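Local coordinates for protein beta-1,4-mannanase (Caldicellulosiruptor saccharolyticus, PDB 1PMH) that binds beta-1,4-mannan chains, here mannohexaose, through a carbohydrate-binding module that probably holds the parent mannanase on its polysaccharide substrate, at residues 106-110 / 111-115; 145-148 / 149-152. All coordinates share one frame; numbering follows the deposited sequence.

Contact 1: residues 106-110 / 111-115; sequences KVVIN and DGWKE. With BMA (beta-D-mannopyranose), chain B; BMA (beta-D-mannopyranose), chain C; BMA (beta-D-mannopyranose), chain D; BMA (beta-D-mannopyranose), chain E.
Ile109 and Lys114 form the last hydrogen-bonded pair before the turn of an antiparallel hairpin: Ile109 N donates to Lys114 O, and Lys114 N returns a bond of 2.9 Å to Ile109 O. One step back, Val108 faces Glu115 in a non-hydrogen-bonded pair, and an inverse gamma turn centred on Asn110 begins the reversal. Val108 lies against one face of the Trp113 indole. Its CG1, set anti to the backbone N (chi1 172°), rests over the six-membered ring, 3.7 Å from the centroid, in a CH-pi contact. The mannose of chain B lies over the opposite ring face, its C5 coming to 3.5 Å from Trp113 CD2, so the indole is sandwiched between valine and sugar. Such aromatic-sugar stacking is the classic device of carbohydrate-binding modules, and here it occurs at the turn of a hairpin in one sheet of a jellyroll beta-sandwich. In the Glu115 conformer given, Trp113 NE1 donates in the ring plane to the anti lone pair of Glu115 OE2 (3.0 Å), which helps to hold the indole's rotation. That same oxygen takes a second bond, on its syn side, from Lys106 NZ, as part of a salt bridge. The extended Lys106 chain carries NZ on to two further mannoses, 2.8 Å from O2 of chain D and 2.9 Å from O3 of chain E. In this conformer Glu115 links two sugar-binding side chains and probably keeps the lysine charged. With an alanine in place of Trp113, the chain B mannose is likely to lose its stacking platform and Val108 its ring cover. At the turn, Asn110 reads the mannose of chain C with both ends of its amide: OD1 accepts from the sugar O2 at 2.7 Å, and ND2 donates to O3. Gln157 is a further partner of ND2.

Contact 2: residues 145-148 / 149-152; sequences AIPE and DFRT
Arg151 folds back along its own turn to hold the carbonyl of Ile146. NE and NH2 both donate to Ile146 O, each at 2.9 Å, a side-on grip by two nitrogens on one oxygen that lies close to the guanidinium plane. With CG anti to the carbonyl carbon (chi1 -61°) and the chain extended as far as NE, the arginine runs beside Glu148, pointing the same way. Glu148 lays its CG over one face of the guanidinium, toward the rim, and the bend at chi2 beyond it carries the carboxylate to that side. Its OE1 stays 3.9 Å from Arg151 NH2 and well out of the plane, so this long salt bridge is a matter of charge alone, with no N-H aimed at the oxygen. Two backbone bonds close the 3-10 turn: Phe150 N to Pro147 O, and Arg151 N to Glu148 O at 3.0 Å. On the apolar side, Ile146 CG2 meets Phe150 CB at 3.8 Å, while Pro147 CG lies 4.1 Å from the same CB. The whole turn is the connection from strand 135-145 to strand 153-165, taking the chain from one sheet of the sandwich to the other, with Pro147 resting on Lys114 and Leu116 of strand 114-122.

The two contacts lie in series along the chain, contact 1 first, with centres about 11 Å apart on the same side of the module. They meet directly: Phe150 CZ of contact 2 sits 3.4 Å from Lys114 CB, and Phe150 CE2 lies 4.0 Å from Ile109 CG2. The 145-152 connection thus packs against the tip of the hairpin formed by strands 102-109 and 114-122. It then leads into strand 153-165, which pairs with strand 102-109 in the same sheet and supplies Arg155, Gln161 and Gln165 to the glycan site. Contact 1 meets the sugar itself; contact 2 packs against the hairpin tip, mainly through Phe150.

Contact 1: residues 106-110 / 111-115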
loop_
_atom_site.group_PDB
_atom_site.type_symbol
_atom_site.label_atom_id
_atom_site.label_comp_id
_atom_site.label_asym_id
_atom_site.label_seq_id
_atom_site.Cartn_x
_atom_site.Cartn_y
_atom_site.Cartn_z
ATOM N N LYS A 106 2.501 7.344 0.693
ATOM C CA LYS A 106 1.317 8.017 1.220
ATOM C C LYS A 106 0.124 7.088 1.081
ATOM O O LYS A 106 0.040 6.331 0.132
ATOM C CB LYS A 106 1.028 9.326 0.511
ATOM C CG LYS A 106 2.178 10.298 0.433
ATOM C CD LYS A 106 1.774 11.669 -0.068
ATOM C CE LYS A 106 2.894 12.701 0.058
ATOM N NZ LYS A 106 2.409 14.041 -0.414
ATOM N N VAL A 107 -0.801 7.230 2.030
ATOM C CA VAL A 107 -2.077 6.543 2.002
ATOM C C VAL A 107 -3.153 7.625 1.945
ATOM O O VAL A 107 -3.147 8.534 2.794
ATOM C CB VAL A 107 -2.247 5.649 3.227
ATOM C CG1 VAL A 107 -3.605 4.979 3.209
ATOM C CG2 VAL A 107 -1.147 4.596 3.281
ATOM N N VAL A 108 -4.021 7.529 0.951
ATOM C CA VAL A 108 -4.916 8.602 0.560
ATOM C C VAL A 108 -6.307 8.050 0.310
ATOM O O VAL A 108 -6.469 6.996 -0.297
ATOM C CB VAL A 108 -4.385 9.230 -0.737
ATOM C CG1 VAL A 108 -5.297 10.224 -1.375
ATOM C CG2 VAL A 108 -3.019 9.861 -0.498
ATOM N N ILE A 109 -7.319 8.817 0.735
ATOM C CA ILE A 109 -8.669 8.667 0.192
ATOM C C ILE A 109 -8.840 9.707 -0.878
ATOM O O ILE A 109 -8.763 10.910 -0.596
ATOM C CB ILE A 109 -9.773 8.759 1.265
ATOM C CG1 ILE A 109 -9.607 7.659 2.323
ATOM C CG2 ILE A 109 -11.144 8.700 0.600
ATOM C CD1 ILE A 109 -10.564 7.826 3.525
ATOM N N ASN A 110 -9.005 9.265 -2.118
ATOM C CA ASN A 110 -9.052 10.189 -3.245
ATOM C C ASN A 110 -10.410 10.816 -3.466
ATOM O O ASN A 110 -11.038 10.635 -4.480
ATOM C CB ASN A 110 -8.472 9.512 -4.489
ATOM C CG ASN A 110 -8.180 10.484 -5.608
ATOM O OD1 ASN A 110 -8.060 11.701 -5.365
ATOM N ND2 ASN A 110 -8.039 9.944 -6.833
ATOM N N ASP A 111 -10.822 11.599 -2.456
ATOM C CA ASP A 111 -11.972 12.487 -2.491
ATOM C C ASP A 111 -11.391 13.870 -2.201
ATOM O O ASP A 111 -10.960 14.163 -1.076
ATOM C CB ASP A 111 -13.003 12.125 -1.451
ATOM C CG ASP A 111 -14.269 12.956 -1.613
ATOM O OD1 ASP A 111 -14.123 14.200 -1.609
ATOM O OD2 ASP A 111 -15.357 12.368 -1.685
ATOM N N GLY A 112 -11.127 14.622 -3.262
ATOM C CA GLY A 112 -10.316 15.819 -3.192
ATOM C C GLY A 112 -8.879 15.567 -2.788
ATOM O O GLY A 112 -8.189 16.532 -2.432
ATOM N N TRP A 113 -8.408 14.319 -2.870
ATOM C CA TRP A 113 -7.053 13.900 -2.480
ATOM C C TRP A 113 -6.786 14.235 -1.011
ATOM O O TRP A 113 -6.191 15.243 -0.658
ATOM C CB TRP A 113 -5.977 14.490 -3.384
ATOM C CG TRP A 113 -4.602 13.931 -3.111
ATOM C CD1 TRP A 113 -3.624 14.484 -2.304
ATOM C CD2 TRP A 113 -4.048 12.766 -3.659
ATOM N NE1 TRP A 113 -2.492 13.702 -2.292
ATOM C CE2 TRP A 113 -2.719 12.664 -3.151
ATOM C CE3 TRP A 113 -4.524 11.820 -4.572
ATOM C CZ2 TRP A 113 -1.872 11.611 -3.526
ATOM C CZ3 TRP A 113 -3.667 10.772 -4.916
ATOM C CH2 TRP A 113 -2.387 10.710 -4.385
ATOM N N LYS A 114 -7.228 13.359 -0.120
ATOM C CA LYS A 114 -7.089 13.503 1.312
ATOM C C LYS A 114 -6.056 12.538 1.839
ATOM O O LYS A 114 -6.273 11.331 1.883
ATOM C CB LYS A 114 -8.456 13.223 1.937
ATOM C CG LYS A 114 -8.533 13.460 3.415
ATOM C CD LYS A 114 -8.311 14.913 3.761
ATOM C CE LYS A 114 -8.413 15.086 5.254
ATOM N NZ LYS A 114 -8.092 16.453 5.749
ATOM N N GLU A 115 -4.900 13.045 2.176
ATOM C CA GLU A 115 -3.851 12.233 2.738
ATOM C C GLU A 115 -4.221 11.846 4.158
ATOM O O GLU A 115 -4.502 12.700 4.990
ATOM C CB GLU A 115 -2.507 12.956 2.703
ATOM C CG GLU A 115 -2.132 13.326 1.274
ATOM C CD GLU A 115 -0.805 13.999 1.031
ATOM O OE1 GLU A 115 -0.011 13.979 1.960
ATOM O OE2 GLU A 115 -0.551 14.450 -0.100
HETATM C C1 BMA B . -1.436 15.835 -5.260
HETATM C C2 BMA B . -2.288 16.996 -5.769
HETATM C C3 BMA B . -3.633 16.380 -6.046
HETATM C C4 BMA B . -3.534 15.205 -6.996
HETATM C C5 BMA B . -2.515 14.161 -6.523
HETATM C C6 BMA B . -2.269 12.968 -7.437
HETATM O O2 BMA B . -1.738 17.561 -6.929
HETATM O O3 BMA B . -4.487 17.398 -6.540
HETATM O O4 BMA B . -4.771 14.556 -7.001
HETATM O O5 BMA B . -1.306 14.862 -6.274
HETATM O O6 BMA B . -1.874 13.390 -8.714
HETATM C C1 BMA C . -5.164 14.031 -8.282
HETATM C C2 BMA C . -6.234 12.974 -8.116
HETATM C C3 BMA C . -6.660 12.443 -9.493
HETATM C C4 BMA C . -7.161 13.651 -10.304
HETATM C C5 BMA C . -6.130 14.779 -10.386
HETATM C C6 BMA C . -6.548 16.075 -11.081
HETATM O O2 BMA C . -7.270 13.471 -7.298
HETATM O O3 BMA C . -7.765 11.578 -9.297
HETATM O O4 BMA C . -7.409 13.316 -11.643
HETATM O O5 BMA C . -5.741 15.098 -9.081
HETATM O O6 BMA C . -5.388 16.865 -11.256
HETATM C C1 BMA D . 3.355 15.396 -3.483
HETATM C C2 BMA D . 2.704 14.195 -4.096
HETATM C C3 BMA D . 1.563 14.693 -4.978
HETATM C C4 BMA D . 0.642 15.617 -4.161
HETATM C C5 BMA D . 1.428 16.690 -3.439
HETATM C C6 BMA D . 0.503 17.471 -2.522
HETATM O O2 BMA D . 2.194 13.363 -3.079
HETATM O O3 BMA D . 0.905 13.560 -5.558
HETATM O O4 BMA D . -0.168 16.352 -5.037
HETATM O O5 BMA D . 2.448 16.121 -2.662
HETATM O O6 BMA D . 1.205 18.564 -2.044
HETATM C C1 BMA E . 7.921 16.378 -1.413
HETATM C C2 BMA E . 6.819 16.566 -0.398
HETATM C C3 BMA E . 5.619 15.742 -0.843
HETATM C C4 BMA E . 5.322 15.964 -2.294
HETATM C C5 BMA E . 6.552 15.779 -3.195
HETATM C C6 BMA E . 6.327 16.060 -4.658
HETATM O O2 BMA E . 6.442 17.930 -0.371
HETATM O O3 BMA E . 4.493 15.941 0.005
HETATM O O4 BMA E . 4.374 14.977 -2.622
HETATM O O5 BMA E . 7.580 16.644 -2.738
HETATM O O6 BMA E . 5.777 17.346 -4.847
#

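Contact 2: residues 145-148 / 149-152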
loop_
_atom_site.group_PDB
_atom_site.type_symbol
_atom_site.label_atom_id
_atom_site.label_comp_id
_atom_site.label_asym_id
_atom_site.label_seq_id
_atom_site.Cartn_x
_atom_site.Cartn_y
_atom_site.Cartn_z
ATOM N N ALA A 145 -5.270 7.543 10.807
ATOM C CA ALA A 145 -6.609 7.986 11.121
ATOM C C ALA A 145 -7.388 8.404 9.889
ATOM O O ALA A 145 -6.864 9.091 8.999
ATOM C CB ALA A 145 -6.584 9.154 12.101
ATOM N N ILE A 146 -8.675 8.055 9.874
ATOM C CA ILE A 146 -9.650 8.707 9.008
ATOM C C ILE A 146 -10.162 9.921 9.804
ATOM O O ILE A 146 -10.754 9.720 10.863
ATOM C CB ILE A 146 -10.793 7.779 8.599
ATOM C CG1 ILE A 146 -10.263 6.542 7.867
ATOM C CG2 ILE A 146 -11.810 8.511 7.761
ATOM C CD1 ILE A 146 -11.294 5.480 7.597
ATOM N N PRO A 147 -9.982 11.156 9.341
ATOM C CA PRO A 147 -10.400 12.329 10.117
ATOM C C PRO A 147 -11.915 12.365 10.205
ATOM O O PRO A 147 -12.624 11.857 9.336
ATOM C CB PRO A 147 -9.778 13.477 9.327
ATOM C CG PRO A 147 -9.617 12.984 7.946
ATOM C CD PRO A 147 -9.354 11.522 8.063
ATOM N N GLU A 148 -12.407 13.047 11.236
ATOM C CA GLU A 148 -13.832 13.104 11.536
ATOM C C GLU A 148 -14.627 13.607 10.321
ATOM O O GLU A 148 -15.716 13.101 10.010
ATOM C CB GLU A 148 -14.049 13.912 12.827
ATOM C CG GLU A 148 -13.304 13.318 14.025
ATOM C CD GLU A 148 -11.848 13.748 14.241
ATOM O OE1 GLU A 148 -10.893 13.297 13.544
ATOM O OE2 GLU A 148 -11.639 14.538 15.193
ATOM N N ASP A 149 -14.088 14.605 9.605
ATOM C CA ASP A 149 -14.803 15.173 8.462
ATOM C C ASP A 149 -14.877 14.228 7.272
ATOM O O ASP A 149 -15.649 14.496 6.352
ATOM C CB ASP A 149 -14.253 16.542 8.048
ATOM C CG ASP A 149 -12.974 16.485 7.255
ATOM O OD1 ASP A 149 -12.081 15.710 7.594
ATOM O OD2 ASP A 149 -12.727 17.296 6.328
ATOM N N PHE A 150 -14.117 13.131 7.267
ATOM C CA PHE A 150 -14.252 12.065 6.248
ATOM C C PHE A 150 -15.093 10.889 6.673
ATOM O O PHE A 150 -15.231 9.934 5.898
ATOM C CB PHE A 150 -12.849 11.627 5.779
ATOM C CG PHE A 150 -12.390 12.362 4.554
ATOM C CD1 PHE A 150 -12.296 13.741 4.528
ATOM C CD2 PHE A 150 -12.149 11.668 3.372
ATOM C CE1 PHE A 150 -11.996 14.385 3.317
ATOM C CE2 PHE A 150 -11.845 12.305 2.240
ATOM C CZ PHE A 150 -11.780 13.659 2.184
ATOM N N ARG A 151 -15.639 10.915 7.905
ATOM C CA ARG A 151 -16.419 9.800 8.393
ATOM C C ARG A 151 -17.865 10.008 7.941
ATOM O O ARG A 151 -18.764 10.255 8.726
ATOM C CB ARG A 151 -16.228 9.632 9.881
ATOM C CG ARG A 151 -14.808 9.346 10.277
ATOM C CD ARG A 151 -14.658 9.146 11.785
ATOM N NE ARG A 151 -13.254 9.235 12.167
ATOM C CZ ARG A 151 -12.815 9.387 13.404
ATOM N NH1 ARG A 151 -13.633 9.370 14.451
ATOM N NH2 ARG A 151 -11.520 9.483 13.623
ATOM N N THR A 152 -18.048 9.862 6.629
ATOM C CA THR A 152 -19.257 10.192 5.929
ATOM C C THR A 152 -19.107 9.597 4.534
ATOM O O THR A 152 -18.097 8.937 4.229
ATOM C CB THR A 152 -19.501 11.715 5.911
ATOM O OG1 THR A 152 -20.820 11.927 5.361
ATOM C CG2 THR A 152 -18.421 12.500 5.111
HETATM O O HOH W 1 -18.630 13.689 9.055
#